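Local coordinates for CYTH domain-containing protein (Pyrococcus horikoshii, PDB 2EEN) that has no established reaction but, as a CYTH family member, probably binds a triphosphate-containing compound inside a charged, antiparallel beta-strand tunnel, at residues H30-Y35 with V107-E112; L49-K54 with V62-K67; E128-F133 with R168-L173. One frame throughout, in Å; residues are numbered along the deposited sequence.

How the contacts relate
From the N terminus, the chain passes through strand 3-9 and helix 12-19 before entering segment 30-35, the first half of contact 1. Strand 48-56 then turns back through a tight hairpin into strand 59-70, and this is where contact 2 closes, nested wholly inside the longer loop that contact 1 completes at 107-112. Segments 30-35 and 49-54 are neighbours in the sheet, so the two contacts touch and line up four strand segments side by side. Contact 3 follows in series: 128-133, entered from strand 120-127, later meets the C-terminal helix at 168-173. That helix also packs on contact 1, whereas contacts 2 and 3 have centres about 17 Å apart.

Contact 1 (H30-Y35 with V107-E112); sequences HEDIYY and VVKTRE
Two side-chain torsions bring Lys109 to His30: CG of Lys109 lies between its backbone N and carbonyl carbon, and the otherwise extended chain bends at its last torsion (chi4 -68°), laying NZ at the edge of the imidazole. There NZ donates to His30 ND1 in the ring plane at 3.0 Å. The setting is an antiparallel strand pair in the eight-stranded sheet of the CYTH fold. His30 with Lys109 and Asp32 with Val107 are hydrogen-bonded pairs, separated by the non-hydrogen-bonded pair Glu31 with Val108. The His30 N to Lys109 O bond is nearly straight (178°), and Asp32 N reaches Val107 O at 2.7 Å. On the face carrying His30, Asp32 and Lys109, the ammonium has a further partner, a salt bridge from NZ to Asp32 OD2 at 3.4 Å. The aspartate is shared, since its OD1 is held by Arg52 of the adjoining strand, while His30 NE2 is taken by Glu28. Arg111 NH1 sits at the imidazole edge near its plane, 3.6 Å from His30 CE1, with the ring and guanidinium planes 73° apart, while NH2 of the same group forms a salt bridge with Asp125. Such a charged wall is consistent with the anion-binding tunnel of this family. A water finishes the network, accepting from Lys109 NZ at 2.8 Å and donating to both Asp32 OD2 and Val107 O.

Contact 2 (L49-K54 with V62-K67); sequences LRIRIK and VFLTYK
Val62 lies in the second strand of a beta hairpin within the antiparallel sheet of the CYTH fold, packed against Ile51 and Ile53, its CG1 3.9 Å from Ile51 CG2. It forms a non-hydrogen-bonded pair with Ile53 and rests on Val89 of helix 89-98. Phe63 turns to the other face and forms a hydrogen-bonded pair with Arg52, Phe63 O accepting from Arg52 N at 2.8 Å. Lys54, bent at its third torsion (chi3 -61°), brings NZ within 3.7 Å of Phe63 CE1, meeting the ring obliquely. Leu64 returns to the apolar face, where its CD1 lies 3.8 Å from both Ile51 CG1 and Leu49 CD1; Leu95 of the second subunit packs on Leu49, Leu64 and Tyr66. Thr65 pairs with Arg50 through two backbone bonds, and its hydroxyl meets Glu82 of the next strand. A water donates to Thr65 OG1 at 2.6 Å and accepts from Arg50 NE. Arg52, its NE held by Asp32, lays NH2 over one face of the Arg50 guanidinium. In-plane waters at NE and NH1 and the Tyr34 hydroxyl at NH1 fix the rotation of Arg50, in what is probably the wall of a tunnel for phosphate groups. Tyr66 sets its CB near Leu49 and sends its hydroxyl to Glu47. Lys67, extended beyond CG, finally donates from NZ to a second water at 2.7 Å, which also accepts from Arg50 NH1.

Contact 3 (E128-F133 with R168-L173); sequences EGLGKF and RSYLEL
Leu130 and Phe133 reach the helix from a bulged start of strand 131-139, whereas Tyr170 and Leu173 meet them from the first turn of helix 170-176. Leu130 and Gly131 together face Val127, a classic beta bulge, and Gly131 adopts backbone angles (phi 119°) at which a CB would collide with the preceding carbonyl oxygen. Between the two backbones the nearest CA atoms, of Leu130 and Leu173, are 7.7 Å apart, so the junction is made by side chains. The helix begins in a capping box: Ser169 is the N-cap and its OG accepts from Glu172 N at 3.1 Å, while Glu172 OE1 accepts in return from Ser169 N at 2.9 Å through its anti lone pair and from Ser169 OG. This reciprocal grip fixes the start of the turn that presents Tyr170 and Leu173.

Tyr170 is central to the contact, touching both Leu130 and Phe133. With its CG anti to the carbonyl carbon (chi1 -66°), it runs antiparallel alongside the Phe133 side chain, and the edge of its ring meets the phenylalanine face in a T-shaped stack, centroids 4.9 Å apart and planes at 75°. Tyr170 CE1 is 3.4 Å from Phe133 CG, and the hydroxyl lies close alongside, OH 3.1 Å from Phe133 CB. That buried hydroxyl is satisfied by Asp125 of strand 120-127, and Lys7 makes a cation-pi contact with the ring. Leu130 crosses Tyr170 obliquely, CD1 to CD1 at 3.7 Å, and touches Leu173 CB with the same methyl. Leu173 CD1 in turn approaches Phe133 CE2 at 4.0 Å, completing a four-residue apolar cluster. Since Tyr170 also lies against Val107 and Lys109 of strand 102-117, this packing seats the C-terminal helix against the antiparallel sheet, probably the barrel-like sheet of the CYTH fold.

Contact 1 (H30-Y35 with V107-E112)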
loop_
_atom_site.group_PDB
_atom_site.type_symbol
_atom_site.label_atom_id
_atom_site.label_comp_id
_atom_site.label_asym_id
_atom_site.label_seq_id
_atom_site.Cartn_x
_atom_site.Cartn_y
_atom_site.Cartn_z
ATOM N N HIS A 30 16.399 -0.556 -12.043
ATOM C CA HIS A 30 15.001 -0.349 -11.695
ATOM C C HIS A 30 14.115 -1.181 -12.590
ATOM O O HIS A 30 14.283 -1.209 -13.811
ATOM C CB HIS A 30 14.570 1.107 -11.876
ATOM C CG HIS A 30 15.101 2.043 -10.838
ATOM N ND1 HIS A 30 14.741 3.373 -10.790
ATOM C CD2 HIS A 30 15.957 1.846 -9.808
ATOM C CE1 HIS A 30 15.351 3.955 -9.774
ATOM N NE2 HIS A 30 16.095 3.052 -9.161
ATOM N N GLU A 31 13.167 -1.860 -11.966
ATOM C CA GLU A 31 12.189 -2.656 -12.683
ATOM C C GLU A 31 10.867 -2.151 -12.123
ATOM O O GLU A 31 10.521 -2.428 -10.978
ATOM C CB GLU A 31 12.393 -4.141 -12.393
ATOM C CG GLU A 31 13.646 -4.700 -13.052
ATOM C CD GLU A 31 14.075 -6.031 -12.468
ATOM O OE1 GLU A 31 13.207 -6.905 -12.266
ATOM O OE2 GLU A 31 15.285 -6.206 -12.222
ATOM N N ASP A 32 10.156 -1.373 -12.931
ATOM C CA ASP A 32 8.885 -0.801 -12.510
ATOM C C ASP A 32 7.701 -1.450 -13.176
ATOM O O ASP A 32 7.735 -1.756 -14.370
ATOM C CB ASP A 32 8.817 0.692 -12.838
ATOM C CG ASP A 32 9.882 1.489 -12.142
ATOM O OD1 ASP A 32 10.229 1.131 -11.005
ATOM O OD2 ASP A 32 10.356 2.486 -12.728
ATOM N N ILE A 33 6.650 -1.664 -12.398
ATOM C CA ILE A 33 5.428 -2.202 -12.956
ATOM C C ILE A 33 4.398 -1.105 -12.733
ATOM O O ILE A 33 4.162 -0.686 -11.596
ATOM C CB ILE A 33 4.959 -3.498 -12.250
ATOM C CG1 ILE A 33 5.960 -4.636 -12.487
ATOM C CG2 ILE A 33 3.619 -3.922 -12.817
ATOM C CD1 ILE A 33 5.527 -5.975 -11.961
ATOM N N TYR A 34 3.823 -0.607 -13.821
ATOM C CA TYR A 34 2.811 0.433 -13.720
ATOM C C TYR A 34 1.439 -0.189 -13.852
ATOM O O TYR A 34 1.244 -1.119 -14.636
ATOM C CB TYR A 34 3.013 1.489 -14.800
ATOM C CG TYR A 34 4.132 2.433 -14.479
ATOM C CD1 TYR A 34 3.904 3.589 -13.737
ATOM C CD2 TYR A 34 5.430 2.166 -14.907
ATOM C CE1 TYR A 34 4.946 4.458 -13.433
ATOM C CE2 TYR A 34 6.479 3.029 -14.605
ATOM C CZ TYR A 34 6.227 4.169 -13.869
ATOM O OH TYR A 34 7.265 5.012 -13.564
ATOM N N TYR A 35 0.491 0.340 -13.090
ATOM C CA TYR A 35 -0.869 -0.175 -13.057
ATOM C C TYR A 35 -1.940 0.768 -13.548
ATOM O O TYR A 35 -1.762 1.983 -13.568
ATOM C CB TYR A 35 -1.215 -0.559 -11.623
ATOM C CG TYR A 35 -0.368 -1.669 -11.089
ATOM C CD1 TYR A 35 0.837 -1.400 -10.446
ATOM C CD2 TYR A 35 -0.755 -2.999 -11.244
ATOM C CE1 TYR A 35 1.638 -2.426 -9.967
ATOM C CE2 TYR A 35 0.035 -4.031 -10.768
ATOM C CZ TYR A 35 1.228 -3.738 -10.132
ATOM O OH TYR A 35 2.009 -4.757 -9.651
ATOM N N VAL A 107 8.540 -1.173 -16.899
ATOM C CA VAL A 107 9.616 -0.315 -17.368
ATOM C C VAL A 107 10.896 -0.721 -16.659
ATOM O O VAL A 107 10.959 -0.738 -15.437
ATOM C CB VAL A 107 9.307 1.173 -17.081
ATOM C CG1 VAL A 107 10.432 2.052 -17.613
ATOM C CG2 VAL A 107 7.981 1.557 -17.721
ATOM N N VAL A 108 11.913 -1.065 -17.442
ATOM C CA VAL A 108 13.191 -1.490 -16.887
ATOM C C VAL A 108 14.294 -0.541 -17.300
ATOM O O VAL A 108 14.374 -0.145 -18.460
ATOM C CB VAL A 108 13.561 -2.896 -17.383
ATOM C CG1 VAL A 108 14.887 -3.330 -16.776
ATOM C CG2 VAL A 108 12.460 -3.875 -17.024
ATOM N N LYS A 109 15.152 -0.180 -16.354
ATOM C CA LYS A 109 16.242 0.723 -16.673
ATOM C C LYS A 109 17.367 0.624 -15.660
ATOM O O LYS A 109 17.228 -0.006 -14.610
ATOM C CB LYS A 109 15.738 2.169 -16.682
ATOM C CG LYS A 109 15.323 2.664 -15.288
ATOM C CD LYS A 109 14.966 4.154 -15.290
ATOM C CE LYS A 109 14.625 4.645 -13.888
ATOM N NZ LYS A 109 13.350 4.060 -13.372
ATOM N N THR A 110 18.496 1.231 -16.002
ATOM C CA THR A 110 19.610 1.298 -15.075
ATOM C C THR A 110 19.681 2.790 -14.794
ATOM O O THR A 110 19.327 3.605 -15.648
ATOM C CB THR A 110 20.939 0.788 -15.673
ATOM O OG1 THR A 110 21.294 1.549 -16.829
ATOM C CG2 THR A 110 20.811 -0.676 -16.042
ATOM N N ARG A 111 20.098 3.145 -13.588
ATOM C CA ARG A 111 20.164 4.544 -13.205
ATOM C C ARG A 111 21.427 4.796 -12.408
ATOM O O ARG A 111 21.648 4.175 -11.370
ATOM C CB ARG A 111 18.910 4.915 -12.412
ATOM C CG ARG A 111 18.987 6.245 -11.659
ATOM C CD ARG A 111 17.619 6.668 -11.134
ATOM N NE ARG A 111 16.751 7.147 -12.211
ATOM C CZ ARG A 111 15.471 7.475 -12.063
ATOM N NH1 ARG A 111 14.882 7.376 -10.875
ATOM N NH2 ARG A 111 14.778 7.918 -13.106
ATOM N N GLU A 112 22.264 5.695 -12.913
ATOM C CA GLU A 112 23.494 6.048 -12.217
ATOM C C GLU A 112 23.187 7.395 -11.580
ATOM O O GLU A 112 22.859 8.345 -12.284
ATOM C CB GLU A 112 24.667 6.186 -13.181
ATOM C CG GLU A 112 25.251 4.867 -13.664
ATOM C CD GLU A 112 26.360 5.064 -14.686
ATOM O OE1 GLU A 112 27.136 6.035 -14.552
ATOM O OE2 GLU A 112 26.467 4.242 -15.620
HETATM O O HOH W 1 12.309 1.742 -14.529
#

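Contact 2 (L49-K54 with V62-K67)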
loop_
_atom_site.group_PDB
_atom_site.type_symbol
_atom_site.label_atom_id
_atom_site.label_comp_id
_atom_site.label_asym_id
_atom_site.label_seq_id
_atom_site.Cartn_x
_atom_site.Cartn_y
_atom_site.Cartn_z
ATOM N N LEU A 49 0.366 4.634 -10.630
ATOM C CA LEU A 49 0.568 3.796 -9.462
ATOM C C LEU A 49 1.596 2.789 -9.930
ATOM O O LEU A 49 1.420 2.132 -10.958
ATOM C CB LEU A 49 -0.719 3.086 -9.045
ATOM C CG LEU A 49 -0.508 2.238 -7.786
ATOM C CD1 LEU A 49 -0.189 3.147 -6.579
ATOM C CD2 LEU A 49 -1.758 1.424 -7.517
ATOM N N ARG A 50 2.677 2.670 -9.177
ATOM C CA ARG A 50 3.748 1.788 -9.591
ATOM C C ARG A 50 4.428 1.046 -8.464
ATOM O O ARG A 50 4.460 1.509 -7.326
ATOM C CB ARG A 50 4.779 2.644 -10.338
ATOM C CG ARG A 50 6.228 2.184 -10.307
ATOM C CD ARG A 50 7.159 3.341 -10.704
ATOM N NE ARG A 50 7.651 4.098 -9.551
ATOM C CZ ARG A 50 8.101 5.349 -9.609
ATOM N NH1 ARG A 50 8.114 5.995 -10.765
ATOM N NH2 ARG A 50 8.555 5.951 -8.517
ATOM N N ILE A 51 4.924 -0.144 -8.777
ATOM C CA ILE A 51 5.715 -0.877 -7.807
ATOM C C ILE A 51 7.081 -0.905 -8.455
ATOM O O ILE A 51 7.232 -1.351 -9.598
ATOM C CB ILE A 51 5.233 -2.309 -7.574
ATOM C CG1 ILE A 51 4.013 -2.280 -6.654
ATOM C CG2 ILE A 51 6.350 -3.123 -6.922
ATOM C CD1 ILE A 51 3.370 -3.620 -6.429
ATOM N N ARG A 52 8.071 -0.396 -7.731
ATOM C CA ARG A 52 9.435 -0.354 -8.223
ATOM C C ARG A 52 10.352 -1.261 -7.440
ATOM O O ARG A 52 10.332 -1.266 -6.211
ATOM C CB ARG A 52 9.999 1.062 -8.135
ATOM C CG ARG A 52 11.522 1.100 -8.178
ATOM C CD ARG A 52 12.010 2.525 -8.300
ATOM N NE ARG A 52 11.544 3.113 -9.550
ATOM C CZ ARG A 52 11.673 4.395 -9.872
ATOM N NH1 ARG A 52 12.254 5.246 -9.033
ATOM N NH2 ARG A 52 11.224 4.823 -11.043
ATOM N N ILE A 53 11.148 -2.035 -8.166
ATOM C CA ILE A 53 12.139 -2.896 -7.542
ATOM C C ILE A 53 13.455 -2.226 -7.902
ATOM O O ILE A 53 13.770 -2.046 -9.079
ATOM C CB ILE A 53 12.104 -4.328 -8.105
ATOM C CG1 ILE A 53 10.745 -4.971 -7.805
ATOM C CG2 ILE A 53 13.226 -5.153 -7.476
ATOM C CD1 ILE A 53 10.578 -6.368 -8.382
ATOM N N LYS A 54 14.200 -1.832 -6.877
ATOM C CA LYS A 54 15.470 -1.146 -7.049
ATOM C C LYS A 54 16.596 -2.068 -6.593
ATOM O O LYS A 54 16.578 -2.571 -5.470
ATOM C CB LYS A 54 15.449 0.135 -6.208
ATOM C CG LYS A 54 16.632 1.067 -6.379
ATOM C CD LYS A 54 16.491 2.268 -5.447
ATOM C CE LYS A 54 15.236 3.076 -5.756
ATOM N NZ LYS A 54 15.016 4.180 -4.772
ATOM N N VAL A 62 12.116 -2.199 -2.576
ATOM C CA VAL A 62 10.879 -2.184 -3.333
ATOM C C VAL A 62 10.000 -1.066 -2.817
ATOM O O VAL A 62 9.884 -0.875 -1.616
ATOM C CB VAL A 62 10.133 -3.514 -3.188
ATOM C CG1 VAL A 62 8.875 -3.499 -4.034
ATOM C CG2 VAL A 62 11.050 -4.662 -3.600
ATOM N N PHE A 63 9.385 -0.326 -3.731
ATOM C CA PHE A 63 8.534 0.783 -3.329
ATOM C C PHE A 63 7.221 0.787 -4.088
ATOM O O PHE A 63 7.160 0.374 -5.244
ATOM C CB PHE A 63 9.237 2.125 -3.583
ATOM C CG PHE A 63 10.569 2.257 -2.902
ATOM C CD1 PHE A 63 11.718 1.725 -3.481
ATOM C CD2 PHE A 63 10.670 2.892 -1.672
ATOM C CE1 PHE A 63 12.956 1.827 -2.837
ATOM C CE2 PHE A 63 11.899 3.000 -1.021
ATOM C CZ PHE A 63 13.046 2.465 -1.607
ATOM N N LEU A 64 6.171 1.239 -3.413
ATOM C CA LEU A 64 4.851 1.381 -4.012
ATOM C C LEU A 64 4.676 2.893 -4.050
ATOM O O LEU A 64 4.740 3.560 -3.016
ATOM C CB LEU A 64 3.774 0.747 -3.130
ATOM C CG LEU A 64 2.327 1.035 -3.539
ATOM C CD1 LEU A 64 2.061 0.526 -4.950
ATOM C CD2 LEU A 64 1.386 0.350 -2.563
ATOM N N THR A 65 4.459 3.433 -5.241
ATOM C CA THR A 65 4.342 4.872 -5.382
ATOM C C THR A 65 3.136 5.317 -6.178
ATOM O O THR A 65 2.830 4.757 -7.232
ATOM C CB THR A 65 5.596 5.434 -6.078
ATOM O OG1 THR A 65 6.763 5.021 -5.356
ATOM C CG2 THR A 65 5.546 6.953 -6.147
ATOM N N TYR A 66 2.443 6.314 -5.640
ATOM C CA TYR A 66 1.304 6.918 -6.315
ATOM C C TYR A 66 1.801 8.281 -6.747
ATOM O O TYR A 66 2.481 8.974 -5.986
ATOM C CB TYR A 66 0.122 7.146 -5.372
ATOM C CG TYR A 66 -0.925 8.090 -5.946
ATOM C CD1 TYR A 66 -1.872 7.642 -6.869
ATOM C CD2 TYR A 66 -0.941 9.439 -5.589
ATOM C CE1 TYR A 66 -2.803 8.517 -7.423
ATOM C CE2 TYR A 66 -1.863 10.320 -6.134
ATOM C CZ TYR A 66 -2.792 9.853 -7.052
ATOM O OH TYR A 66 -3.712 10.721 -7.586
ATOM N N LYS A 67 1.477 8.658 -7.973
ATOM C CA LYS A 67 1.844 9.976 -8.454
ATOM C C LYS A 67 0.590 10.710 -8.892
ATOM O O LYS A 67 -0.253 10.161 -9.608
ATOM C CB LYS A 67 2.835 9.882 -9.606
ATOM C CG LYS A 67 4.205 9.407 -9.154
ATOM C CD LYS A 67 5.298 9.966 -10.039
ATOM C CE LYS A 67 6.661 9.495 -9.569
ATOM N NZ LYS A 67 7.751 10.177 -10.316
HETATM O O HOH W 2 7.662 3.002 -6.725
HETATM O O HOH W 3 9.833 8.424 -10.166
#

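Contact 3 (E128-F133 with R168-L173)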
loop_
_atom_site.group_PDB
_atom_site.type_symbol
_atom_site.label_atom_id
_atom_site.label_comp_id
_atom_site.label_asym_id
_atom_site.label_seq_id
_atom_site.Cartn_x
_atom_site.Cartn_y
_atom_site.Cartn_z
ATOM N N GLU A 128 15.313 0.467 -21.061
ATOM C CA GLU A 128 15.079 -0.579 -22.051
ATOM C C GLU A 128 13.911 -0.169 -22.943
ATOM O O GLU A 128 12.854 0.250 -22.457
ATOM C CB GLU A 128 14.769 -1.911 -21.364
ATOM C CG GLU A 128 15.900 -2.433 -20.495
ATOM C CD GLU A 128 15.718 -3.894 -20.117
ATOM O OE1 GLU A 128 14.599 -4.418 -20.288
ATOM O OE2 GLU A 128 16.694 -4.515 -19.643
ATOM N N GLY A 129 14.119 -0.265 -24.251
ATOM C CA GLY A 129 13.070 0.092 -25.187
ATOM C C GLY A 129 12.955 1.567 -25.523
ATOM O O GLY A 129 12.138 1.933 -26.366
ATOM N N LEU A 130 13.752 2.415 -24.873
ATOM C CA LEU A 130 13.714 3.853 -25.140
ATOM C C LEU A 130 15.087 4.471 -25.373
ATOM O O LEU A 130 15.261 5.270 -26.293
ATOM C CB LEU A 130 13.034 4.607 -23.997
ATOM C CG LEU A 130 11.537 4.449 -23.752
ATOM C CD1 LEU A 130 11.169 5.397 -22.621
ATOM C CD2 LEU A 130 10.723 4.788 -25.004
ATOM N N GLY A 131 16.060 4.116 -24.539
ATOM C CA GLY A 131 17.391 4.667 -24.707
ATOM C C GLY A 131 17.870 5.474 -23.519
ATOM O O GLY A 131 17.387 5.301 -22.401
ATOM N N LYS A 132 18.817 6.370 -23.771
ATOM C CA LYS A 132 19.404 7.198 -22.721
ATOM C C LYS A 132 18.685 8.504 -22.403
ATOM O O LYS A 132 18.288 9.256 -23.296
ATOM C CB LYS A 132 20.853 7.529 -23.077
ATOM C CG LYS A 132 21.770 6.333 -23.165
ATOM C CD LYS A 132 23.178 6.768 -23.553
ATOM C CE LYS A 132 24.186 5.645 -23.360
ATOM N NZ LYS A 132 23.823 4.421 -24.121
ATOM N N PHE A 133 18.535 8.764 -21.109
ATOM C CA PHE A 133 17.909 9.986 -20.622
ATOM C C PHE A 133 18.698 10.470 -19.421
ATOM O O PHE A 133 19.509 9.736 -18.851
ATOM C CB PHE A 133 16.476 9.747 -20.150
ATOM C CG PHE A 133 15.526 9.389 -21.246
ATOM C CD1 PHE A 133 15.557 8.123 -21.814
ATOM C CD2 PHE A 133 14.596 10.312 -21.703
ATOM C CE1 PHE A 133 14.674 7.779 -22.831
ATOM C CE2 PHE A 133 13.701 9.979 -22.724
ATOM C CZ PHE A 133 13.741 8.706 -23.284
ATOM N N ARG A 168 6.929 13.847 -20.653
ATOM C CA ARG A 168 6.281 12.547 -20.683
ATOM C C ARG A 168 7.125 11.516 -19.939
ATOM O O ARG A 168 8.341 11.473 -20.049
ATOM C CB ARG A 168 6.124 12.104 -22.142
ATOM C CG ARG A 168 4.960 12.777 -22.871
ATOM C CD ARG A 168 4.933 12.402 -24.357
ATOM N NE ARG A 168 6.232 12.694 -24.955
ATOM C CZ ARG A 168 6.449 12.389 -26.257
ATOM N NH1 ARG A 168 5.504 11.830 -26.994
ATOM N NH2 ARG A 168 7.638 12.674 -26.795
ATOM N N SER A 169 6.431 10.695 -19.169
ATOM C CA SER A 169 7.064 9.649 -18.390
ATOM C C SER A 169 7.549 8.554 -19.322
ATOM O O SER A 169 7.101 8.450 -20.472
ATOM C CB SER A 169 6.055 9.053 -17.418
ATOM O OG SER A 169 4.960 8.497 -18.128
ATOM N N TYR A 170 8.464 7.731 -18.829
ATOM C CA TYR A 170 8.955 6.628 -19.638
ATOM C C TYR A 170 7.769 5.745 -19.996
ATOM O O TYR A 170 7.694 5.214 -21.104
ATOM C CB TYR A 170 9.991 5.810 -18.869
ATOM C CG TYR A 170 11.255 6.573 -18.569
ATOM C CD1 TYR A 170 11.907 7.297 -19.570
ATOM C CD2 TYR A 170 11.812 6.560 -17.294
ATOM C CE1 TYR A 170 13.078 7.989 -19.306
ATOM C CE2 TYR A 170 12.986 7.247 -17.020
ATOM C CZ TYR A 170 13.613 7.958 -18.025
ATOM O OH TYR A 170 14.767 8.640 -17.748
ATOM N N LEU A 171 6.842 5.591 -19.054
ATOM C CA LEU A 171 5.656 4.778 -19.288
ATOM C C LEU A 171 4.889 5.299 -20.498
ATOM O O LEU A 171 4.544 4.533 -21.398
ATOM C CB LEU A 171 4.736 4.798 -18.064
ATOM C CG LEU A 171 3.371 4.129 -18.257
ATOM C CD1 LEU A 171 3.568 2.650 -18.554
ATOM C CD2 LEU A 171 2.520 4.317 -17.007
ATOM N N GLU A 172 4.625 6.600 -20.514
ATOM C CA GLU A 172 3.891 7.206 -21.623
ATOM C C GLU A 172 4.627 7.044 -22.944
ATOM O O GLU A 172 4.017 6.783 -23.983
ATOM C CB GLU A 172 3.652 8.689 -21.347
ATOM C CG GLU A 172 2.651 8.951 -20.243
ATOM C CD GLU A 172 2.526 10.426 -19.909
ATOM O OE1 GLU A 172 3.513 11.016 -19.420
ATOM O OE2 GLU A 172 1.439 10.999 -20.138
ATOM N N LEU A 173 5.940 7.216 -22.899
ATOM C CA LEU A 173 6.759 7.089 -24.091
ATOM C C LEU A 173 6.713 5.657 -24.603
ATOM O O LEU A 173 6.609 5.425 -25.808
ATOM C CB LEU A 173 8.204 7.493 -23.777
ATOM C CG LEU A 173 8.380 8.980 -23.468
ATOM C CD1 LEU A 173 9.799 9.239 -23.015
ATOM C CD2 LEU A 173 8.054 9.809 -24.706
#